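Long-range contact in ABC transporter, substrate binding protein (Aeropyrum pernix, PDB 3EAF), which probably captures a small solute outside the cell and delivers it to the membrane permease of an ABC transporter: residues A[14-19]-A[57-62]. Numbering follows the deposited sequence.
Sequences TGPTSD and YAYNPT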
loop_
_atom_site.group_PDB
_atom_site.type_symbol
_atom_site.label_atom_id
_atom_site.label_comp_id
_atom_site.label_asym_id
_atom_site.label_seq_id
_atom_site.Cartn_x
_atom_site.Cartn_y
_atom_site.Cartn_z
ATOM N N THR A 14 12.287 11.786 1.173
ATOM C CA THR A 14 12.715 12.854 2.080
ATOM C C THR A 14 11.557 13.584 2.763
ATOM O O THR A 14 11.784 14.402 3.659
ATOM C CB THR A 14 13.592 13.900 1.340
ATOM O OG1 THR A 14 12.927 14.332 0.142
ATOM C CG2 THR A 14 14.967 13.313 0.995
ATOM N N GLY A 15 10.330 13.296 2.336
ATOM C CA GLY A 15 9.139 13.977 2.860
ATOM C C GLY A 15 8.433 13.280 4.016
ATOM O O GLY A 15 9.002 12.393 4.660
ATOM N N PRO A 16 7.172 13.673 4.286
ATOM C CA PRO A 16 6.443 13.220 5.477
ATOM C C PRO A 16 6.013 11.747 5.444
ATOM O O PRO A 16 5.576 11.216 6.473
ATOM C CB PRO A 16 5.217 14.133 5.498
ATOM C CG PRO A 16 4.990 14.463 4.059
ATOM C CD PRO A 16 6.362 14.598 3.470
ATOM N N THR A 17 6.123 11.101 4.281
ATOM C CA THR A 17 5.831 9.674 4.182
ATOM C C THR A 17 7.093 8.876 3.816
ATOM O O THR A 17 7.001 7.724 3.387
ATOM C CB THR A 17 4.669 9.358 3.197
ATOM O OG1 THR A 17 5.062 9.664 1.852
ATOM C CG2 THR A 17 3.376 10.116 3.569
ATOM N N SER A 18 8.265 9.483 4.013
ATOM C CA SER A 18 9.533 8.791 3.755
ATOM C C SER A 18 9.850 7.720 4.809
ATOM O O SER A 18 10.693 6.855 4.575
ATOM C CB SER A 18 10.700 9.772 3.581
ATOM O OG SER A 18 10.849 10.623 4.704
ATOM N N ASP A 19 9.170 7.777 5.958
ATOM C CA ASP A 19 9.231 6.698 6.953
ATOM C C ASP A 19 8.956 5.325 6.306
ATOM O O ASP A 19 9.599 4.327 6.649
ATOM C CB ASP A 19 8.295 6.962 8.156
ATOM C CG ASP A 19 6.831 7.243 7.760
ATOM O OD1 ASP A 19 6.479 7.223 6.559
ATOM O OD2 ASP A 19 6.019 7.502 8.679
ATOM N N TYR A 57 9.831 13.152 -4.969
ATOM C CA TYR A 57 8.941 14.317 -4.957
ATOM C C TYR A 57 8.532 14.754 -3.552
ATOM O O TYR A 57 7.815 15.756 -3.391
ATOM C CB TYR A 57 7.722 14.085 -5.860
ATOM C CG TYR A 57 6.555 13.341 -5.234
ATOM C CD1 TYR A 57 5.324 13.976 -5.046
ATOM C CD2 TYR A 57 6.668 12.007 -4.854
ATOM C CE1 TYR A 57 4.239 13.304 -4.487
ATOM C CE2 TYR A 57 5.592 11.319 -4.290
ATOM C CZ TYR A 57 4.378 11.977 -4.116
ATOM O OH TYR A 57 3.306 11.308 -3.571
ATOM N N ALA A 58 8.988 13.998 -2.546
ATOM C CA ALA A 58 8.769 14.318 -1.129
ATOM C C ALA A 58 7.298 14.557 -0.726
ATOM O O ALA A 58 7.009 15.377 0.152
ATOM C CB ALA A 58 9.664 15.515 -0.703
ATOM N N TYR A 59 6.384 13.836 -1.380
ATOM C CA TYR A 59 4.930 13.909 -1.120
ATOM C C TYR A 59 4.313 15.259 -1.499
ATOM O O TYR A 59 3.157 15.532 -1.182
ATOM C CB TYR A 59 4.613 13.561 0.340
ATOM C CG TYR A 59 3.317 12.809 0.548
ATOM C CD1 TYR A 59 3.142 11.529 0.030
ATOM C CD2 TYR A 59 2.271 13.372 1.286
ATOM C CE1 TYR A 59 1.953 10.821 0.235
ATOM C CE2 TYR A 59 1.084 12.679 1.490
ATOM C CZ TYR A 59 0.933 11.408 0.962
ATOM O OH TYR A 59 -0.242 10.728 1.175
ATOM N N ASN A 60 5.100 16.098 -2.167
ATOM C CA ASN A 60 4.680 17.433 -2.599
ATOM C C ASN A 60 3.855 17.338 -3.895
ATOM O O ASN A 60 4.370 16.894 -4.926
ATOM C CB ASN A 60 5.931 18.308 -2.796
ATOM C CG ASN A 60 5.608 19.747 -3.168
ATOM O OD1 ASN A 60 4.663 20.021 -3.916
ATOM N ND2 ASN A 60 6.423 20.675 -2.672
ATOM N N PRO A 61 2.568 17.738 -3.839
ATOM C CA PRO A 61 1.653 17.614 -4.984
ATOM C C PRO A 61 1.996 18.484 -6.195
ATOM O O PRO A 61 1.657 18.115 -7.325
ATOM C CB PRO A 61 0.295 18.026 -4.404
ATOM C CG PRO A 61 0.604 18.802 -3.190
ATOM C CD PRO A 61 1.900 18.306 -2.654
ATOM N N THR A 62 2.644 19.626 -5.965
ATOM C CA THR A 62 3.109 20.485 -7.054
ATOM C C THR A 62 4.229 19.771 -7.803
ATOM O O THR A 62 4.190 19.652 -9.036
ATOM C CB THR A 62 3.605 21.854 -6.523
ATOM O OG1 THR A 62 2.537 22.490 -5.808
ATOM C CG2 THR A 62 4.058 22.775 -7.686
#
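Gly15 and Ala58 mark the place where two loops touch, their CA atoms 4.0 Å apart, each loop reversing direction just before a helix. Residues 15-18 form a type I turn, in which the Gly15 carbonyl O accepts from both Ser18 N and Ser18 OG, the hydroxyl lying in the carbonyl plane. Residues 57-60 form a type I' turn that puts Ala58 and Tyr59 in left-handed backbone conformations and turns the Ala58 carbonyl toward the other loop, where its O lies 3.5 Å from Pro16 CD. Gly15 CA lies 3.7 Å from the same Ala58 O, so with this backbone there is little room for a side chain between them.

Tyr59 carries most of the side-chain contact. Thr17 sets its methyl CG2 over the middle of the phenol ring, 3.7 Å from the ring centroid and 10° off the normal, a CH-pi contact. With chi1 at 67°, OG1 sits between the backbone N and the carbonyl carbon and CG2 is anti to the carbonyl carbon, which brings both branches to the ring; OG1 leans over its CD1 side, 3.2 Å from that atom, and is hydrogen-bonded to Asp12 and Trp83. Pro16 rests CD and CG against Tyr59 CB, the closer being CD at 3.7 Å. A leucine here, lacking the flat ring, would probably leave a gap under the Thr17 methyl and Trp83 less well packed. Thr14 OG1, hydrogen-bonded to Asp56, passes 3.6 Å from Ala58 CB.

Tyr59 OH is hydrogen-bonded to a glycerol, probably from the crystallisation liquor. Pro16 touches Arg182 and Thr17 touches Thr208, both from the other lobe, consistent with a place beside the interlobe cleft where periplasmic binding proteins hold their ligands. The loops follow strands 3-11 and 47-56, parallel neighbours in the sheet of one lobe, and lead into helices 18-38 and 61-74, the second capped by Asn60 OD1, which accepts from Thr62 N.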